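Long-range contact in periplasmic binding protein/LacI transcriptional regulator (Brachyspira murdochii, PDB 4KQC), which probably binds a carbohydrate as the solute-binding component of an ABC transporter: residues P42-L55 and A67-I79. Sequence-based numbering, arbitrary orientation. Where two conformers were deposited one is given.
Sequences PETESDSKIQQDLL and AFAAVTGDFTEQI. With NO3 (nitrate ion), chain B.
The start of helix 48-60 runs beside the loop that leaves strand 66-68, the backbones lying 5.8 Å apart between the CA atoms of Glu45 and Val71 and parting to 7.1 Å between those of Leu55 and Gln78. The amide of Gln51 grips this loop twice: its OE1 takes the backbone N-H of Val71 (N to OE1 2.9 Å, nearly straight at 168°), and its NE2 donates to Ala69 O and also to Ser11 O, just past strand 6-10. With CG anti to the backbone N (chi1 -160°), Gln51 sends that amide alongside two rings, OE1 at the edge of Phe68 and 3.1 Å from Phe75 CZ. Cut back to alanine, this position would probably leave Val71 N, Ala69 O and Ser11 O without these partners and open a gap beside both rings. The next residue, Gln52, donates from NE2 to Asp74 O, 2.9 Å away and in the plane of its amide, while its CG packs on Phe75 CE2. Leu55 lays CD2 over one face of Phe68, a CH-pi contact 3.9 Å from the centroid. Two waters bridge Glu45 O to the backbone of Thr72. Val10 of strand 6-10 touches Gln51, Leu55 and Phe68; helix 48-60 thus packs against the parallel sheet of this lobe, beside the turn into helix 76-84.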
loop_
_atom_site.group_PDB
_atom_site.type_symbol
_atom_site.label_atom_id
_atom_site.label_comp_id
_atom_site.label_asym_id
_atom_site.label_seq_id
_atom_site.Cartn_x
_atom_site.Cartn_y
_atom_site.Cartn_z
ATOM N N PRO A 42 -3.253 -11.291 13.549
ATOM C CA PRO A 42 -1.986 -11.885 14.019
ATOM C C PRO A 42 -1.082 -10.889 14.648
ATOM O O PRO A 42 -1.206 -9.696 14.391
ATOM C CB PRO A 42 -1.414 -12.483 12.752
ATOM C CG PRO A 42 -1.882 -11.576 11.687
ATOM C CD PRO A 42 -3.278 -11.284 12.071
ATOM N N GLU A 43 -0.147 -11.336 15.463
ATOM C CA GLU A 43 0.777 -10.412 16.151
ATOM C C GLU A 43 1.659 -9.660 15.170
ATOM O O GLU A 43 1.854 -8.449 15.310
ATOM C CB GLU A 43 1.646 -11.154 17.177
ATOM C CG GLU A 43 2.778 -10.295 17.747
ATOM C CD GLU A 43 3.303 -10.766 19.094
ATOM O OE1 GLU A 43 2.547 -11.466 19.801
ATOM O OE2 GLU A 43 4.455 -10.407 19.455
ATOM N N THR A 44 2.174 -10.381 14.185
ATOM C CA THR A 44 2.842 -9.803 13.036
ATOM C C THR A 44 2.253 -10.343 11.770
ATOM O O THR A 44 1.619 -11.399 11.761
ATOM C CB THR A 44 4.355 -10.133 13.035
ATOM O OG1 THR A 44 4.542 -11.469 12.563
ATOM C CG2 THR A 44 4.968 -9.956 14.379
ATOM N N GLU A 45 2.466 -9.643 10.672
ATOM C CA GLU A 45 1.906 -10.074 9.391
ATOM C C GLU A 45 2.520 -11.372 8.866
ATOM O O GLU A 45 1.914 -11.994 7.993
ATOM C CB GLU A 45 1.896 -8.947 8.366
ATOM C CG GLU A 45 1.063 -7.780 8.850
ATOM C CD GLU A 45 0.893 -6.700 7.783
ATOM O OE1 GLU A 45 1.356 -6.852 6.613
ATOM O OE2 GLU A 45 0.332 -5.640 8.072
ATOM N N SER A 46 3.659 -11.807 9.382
ATOM C CA SER A 46 4.212 -13.102 8.975
ATOM C C SER A 46 3.522 -14.286 9.624
ATOM O O SER A 46 3.790 -15.434 9.269
ATOM C CB SER A 46 5.709 -13.135 9.295
ATOM O OG SER A 46 6.302 -11.967 8.785
ATOM N N ASP A 47 2.606 -14.038 10.584
ATOM C CA ASP A 47 1.992 -15.142 11.380
ATOM C C ASP A 47 0.746 -15.628 10.651
ATOM O O ASP A 47 -0.390 -15.490 11.093
ATOM C CB ASP A 47 1.697 -14.695 12.826
ATOM C CG ASP A 47 2.927 -14.353 13.607
ATOM O OD1 ASP A 47 3.999 -15.018 13.426
ATOM O OD2 ASP A 47 2.872 -13.497 14.501
ATOM N N SER A 48 0.965 -16.201 9.466
ATOM C CA SER A 48 -0.129 -16.675 8.634
ATOM C C SER A 48 -0.934 -17.790 9.310
ATOM O O SER A 48 -2.155 -17.845 9.130
ATOM C CB SER A 48 0.394 -17.191 7.276
ATOM O OG SER A 48 1.237 -18.311 7.443
ATOM N N LYS A 49 -0.262 -18.718 10.008
ATOM C CA LYS A 49 -0.960 -19.816 10.645
ATOM C C LYS A 49 -1.930 -19.305 11.708
ATOM O O LYS A 49 -3.087 -19.817 11.811
ATOM C CB LYS A 49 0.040 -20.763 11.255
ATOM C CG LYS A 49 0.948 -21.453 10.261
ATOM C CD LYS A 49 1.865 -22.406 11.051
ATOM C CE LYS A 49 2.952 -23.031 10.188
ATOM N NZ LYS A 49 2.365 -23.735 9.030
ATOM N N ILE A 50 -1.515 -18.308 12.490
ATOM C CA ILE A 50 -2.464 -17.757 13.472
ATOM C C ILE A 50 -3.623 -17.031 12.784
ATOM O O ILE A 50 -4.737 -17.085 13.241
ATOM C CB ILE A 50 -1.799 -16.856 14.515
ATOM C CG1 ILE A 50 -2.636 -16.793 15.773
ATOM C CG2 ILE A 50 -1.631 -15.459 13.994
ATOM C CD1 ILE A 50 -2.753 -18.106 16.469
ATOM N N GLN A 51 -3.374 -16.362 11.659
ATOM C CA GLN A 51 -4.495 -15.730 10.976
ATOM C C GLN A 51 -5.446 -16.756 10.421
ATOM O O GLN A 51 -6.679 -16.582 10.481
ATOM C CB GLN A 51 -4.073 -14.687 9.918
ATOM C CG GLN A 51 -5.213 -13.732 9.591
ATOM C CD GLN A 51 -5.023 -12.924 8.359
ATOM O OE1 GLN A 51 -4.609 -13.421 7.303
ATOM N NE2 GLN A 51 -5.395 -11.664 8.452
ATOM N N GLN A 52 -4.929 -17.862 9.899
ATOM C CA GLN A 52 -5.798 -18.963 9.490
ATOM C C GLN A 52 -6.654 -19.444 10.650
ATOM O O GLN A 52 -7.859 -19.655 10.535
ATOM C CB GLN A 52 -4.957 -20.137 8.966
ATOM C CG GLN A 52 -4.275 -19.932 7.612
ATOM C CD GLN A 52 -3.319 -21.068 7.260
ATOM O OE1 GLN A 52 -2.674 -21.610 8.152
ATOM N NE2 GLN A 52 -3.280 -21.481 6.005
ATOM N N ASP A 53 -5.987 -19.656 11.811
ATOM C CA ASP A 53 -6.700 -20.132 13.003
ATOM C C ASP A 53 -7.749 -19.197 13.505
ATOM O O ASP A 53 -8.849 -19.628 13.919
ATOM C CB ASP A 53 -5.718 -20.326 14.169
ATOM C CG ASP A 53 -4.665 -21.473 13.955
ATOM O OD1 ASP A 53 -4.936 -22.424 13.184
ATOM O OD2 ASP A 53 -3.615 -21.461 14.657
ATOM N N LEU A 54 -7.419 -17.889 13.505
ATOM C CA LEU A 54 -8.376 -16.876 13.949
ATOM C C LEU A 54 -9.593 -16.838 13.004
ATOM O O LEU A 54 -10.716 -16.734 13.478
ATOM C CB LEU A 54 -7.703 -15.502 14.045
ATOM C CG LEU A 54 -6.680 -15.332 15.211
ATOM C CD1 LEU A 54 -5.899 -14.036 15.019
ATOM C CD2 LEU A 54 -7.425 -15.353 16.520
ATOM N N LEU A 55 -9.341 -16.880 11.694
ATOM C CA LEU A 55 -10.447 -16.934 10.721
ATOM C C LEU A 55 -11.333 -18.193 10.966
ATOM O O LEU A 55 -12.573 -18.088 11.019
ATOM C CB LEU A 55 -9.886 -16.869 9.309
ATOM C CG LEU A 55 -10.941 -16.924 8.196
ATOM C CD1 LEU A 55 -12.002 -15.823 8.339
ATOM C CD2 LEU A 55 -10.214 -16.776 6.891
ATOM N N ALA A 67 -15.701 -9.819 7.430
ATOM C CA ALA A 67 -14.799 -8.955 6.641
ATOM C C ALA A 67 -13.398 -9.436 6.883
ATOM O O ALA A 67 -12.996 -9.683 8.061
ATOM C CB ALA A 67 -14.952 -7.494 7.030
ATOM N N PHE A 68 -12.606 -9.538 5.825
ATOM C CA PHE A 68 -11.312 -10.196 5.866
ATOM C C PHE A 68 -10.228 -9.483 5.056
ATOM O O PHE A 68 -10.486 -9.122 3.873
ATOM C CB PHE A 68 -11.484 -11.646 5.357
ATOM C CG PHE A 68 -10.167 -12.519 5.408
ATOM C CD1 PHE A 68 -9.250 -12.416 6.459
ATOM C CD2 PHE A 68 -9.887 -13.469 4.405
ATOM C CE1 PHE A 68 -8.126 -13.213 6.548
ATOM C CE2 PHE A 68 -8.750 -14.294 4.499
ATOM C CZ PHE A 68 -7.846 -14.154 5.547
ATOM N N ALA A 69 -9.065 -9.265 5.684
ATOM C CA ALA A 69 -7.851 -8.750 4.988
ATOM C C ALA A 69 -6.777 -9.772 5.216
ATOM O O ALA A 69 -6.252 -9.816 6.326
ATOM C CB ALA A 69 -7.410 -7.433 5.592
ATOM N N ALA A 70 -6.430 -10.523 4.178
ATOM C CA ALA A 70 -5.528 -11.699 4.320
ATOM C C ALA A 70 -4.063 -11.209 4.373
ATOM O O ALA A 70 -3.669 -10.373 3.561
ATOM C CB ALA A 70 -5.694 -12.638 3.169
ATOM N N VAL A 71 -3.285 -11.731 5.309
ATOM C CA VAL A 71 -1.832 -11.616 5.239
ATOM C C VAL A 71 -1.387 -12.607 4.136
ATOM O O VAL A 71 -2.217 -13.337 3.553
ATOM C CB VAL A 71 -1.150 -11.861 6.600
ATOM C CG1 VAL A 71 -1.559 -10.788 7.633
ATOM C CG2 VAL A 71 -1.326 -13.283 7.086
ATOM N N THR A 72 -0.094 -12.693 3.850
ATOM C CA THR A 72 0.429 -13.667 2.913
ATOM C C THR A 72 0.140 -15.086 3.384
ATOM O O THR A 72 0.374 -15.367 4.519
ATOM C CB THR A 72 1.973 -13.500 2.808
ATOM O OG1 THR A 72 2.239 -12.206 2.246
ATOM C CG2 THR A 72 2.588 -14.473 1.935
ATOM N N GLY A 73 -0.442 -15.927 2.515
ATOM C CA GLY A 73 -0.733 -17.304 2.911
ATOM C C GLY A 73 -1.913 -17.830 2.153
ATOM O O GLY A 73 -2.491 -17.094 1.335
ATOM N N ASP A 74 -2.269 -19.056 2.440
ATOM C CA ASP A 74 -3.304 -19.758 1.716
ATOM C C ASP A 74 -4.526 -19.932 2.609
ATOM O O ASP A 74 -4.564 -20.770 3.537
ATOM C CB ASP A 74 -2.771 -21.099 1.298
ATOM C CG ASP A 74 -3.752 -21.931 0.405
ATOM O OD1 ASP A 74 -4.995 -21.776 0.514
ATOM O OD2 ASP A 74 -3.221 -22.800 -0.384
ATOM N N PHE A 75 -5.575 -19.205 2.290
ATOM C CA PHE A 75 -6.820 -19.263 3.023
ATOM C C PHE A 75 -7.988 -19.956 2.268
ATOM O O PHE A 75 -9.150 -19.753 2.589
ATOM C CB PHE A 75 -7.232 -17.829 3.438
ATOM C CG PHE A 75 -6.202 -17.150 4.260
ATOM C CD1 PHE A 75 -5.160 -16.430 3.673
ATOM C CD2 PHE A 75 -6.117 -17.386 5.652
ATOM C CE1 PHE A 75 -4.135 -15.907 4.405
ATOM C CE2 PHE A 75 -5.091 -16.828 6.386
ATOM C CZ PHE A 75 -4.080 -16.105 5.773
ATOM N N THR A 76 -7.679 -20.747 1.284
ATOM C CA THR A 76 -8.677 -21.355 0.465
ATOM C C THR A 76 -9.602 -22.320 1.212
ATOM O O THR A 76 -10.779 -22.373 0.897
ATOM C CB THR A 76 -8.063 -22.084 -0.772
ATOM O OG1 THR A 76 -7.096 -23.059 -0.363
ATOM C CG2 THR A 76 -7.348 -21.154 -1.677
ATOM N N GLU A 77 -9.079 -23.058 2.185
ATOM C CA GLU A 77 -9.911 -23.951 2.969
ATOM C C GLU A 77 -10.937 -23.162 3.752
ATOM O O GLU A 77 -12.104 -23.544 3.814
ATOM C CB GLU A 77 -9.073 -24.858 3.902
ATOM C CG GLU A 77 -8.143 -25.795 3.129
ATOM C CD GLU A 77 -7.551 -26.917 3.968
ATOM O OE1 GLU A 77 -7.824 -26.964 5.184
ATOM O OE2 GLU A 77 -6.813 -27.796 3.419
ATOM N N GLN A 78 -10.504 -22.073 4.358
ATOM C CA GLN A 78 -11.394 -21.215 5.167
ATOM C C GLN A 78 -12.472 -20.565 4.269
ATOM O O GLN A 78 -13.668 -20.578 4.592
ATOM C CB GLN A 78 -10.550 -20.129 5.837
ATOM C CG GLN A 78 -9.730 -20.661 6.988
ATOM C CD GLN A 78 -8.428 -21.364 6.574
ATOM O OE1 GLN A 78 -7.931 -21.232 5.447
ATOM N NE2 GLN A 78 -7.934 -22.193 7.467
ATOM N N ILE A 79 -12.043 -20.087 3.113
ATOM C CA ILE A 79 -12.973 -19.421 2.195
ATOM C C ILE A 79 -13.965 -20.444 1.626
ATOM O O ILE A 79 -15.182 -20.196 1.523
ATOM C CB ILE A 79 -12.217 -18.670 1.095
ATOM C CG1 ILE A 79 -11.455 -17.520 1.682
ATOM C CG2 ILE A 79 -13.174 -18.190 -0.012
ATOM C CD1 ILE A 79 -10.353 -17.041 0.783
HETATM N N NO3 B . 2.454 -18.336 12.237
HETATM O O1 NO3 B . 1.389 -17.922 12.720
HETATM O O2 NO3 B . 2.597 -18.684 10.872
HETATM O O3 NO3 B . 3.558 -18.441 13.082
HETATM O O HOH W 1 2.145 -14.231 6.317
HETATM O O HOH W 2 2.080 -10.991 5.169
#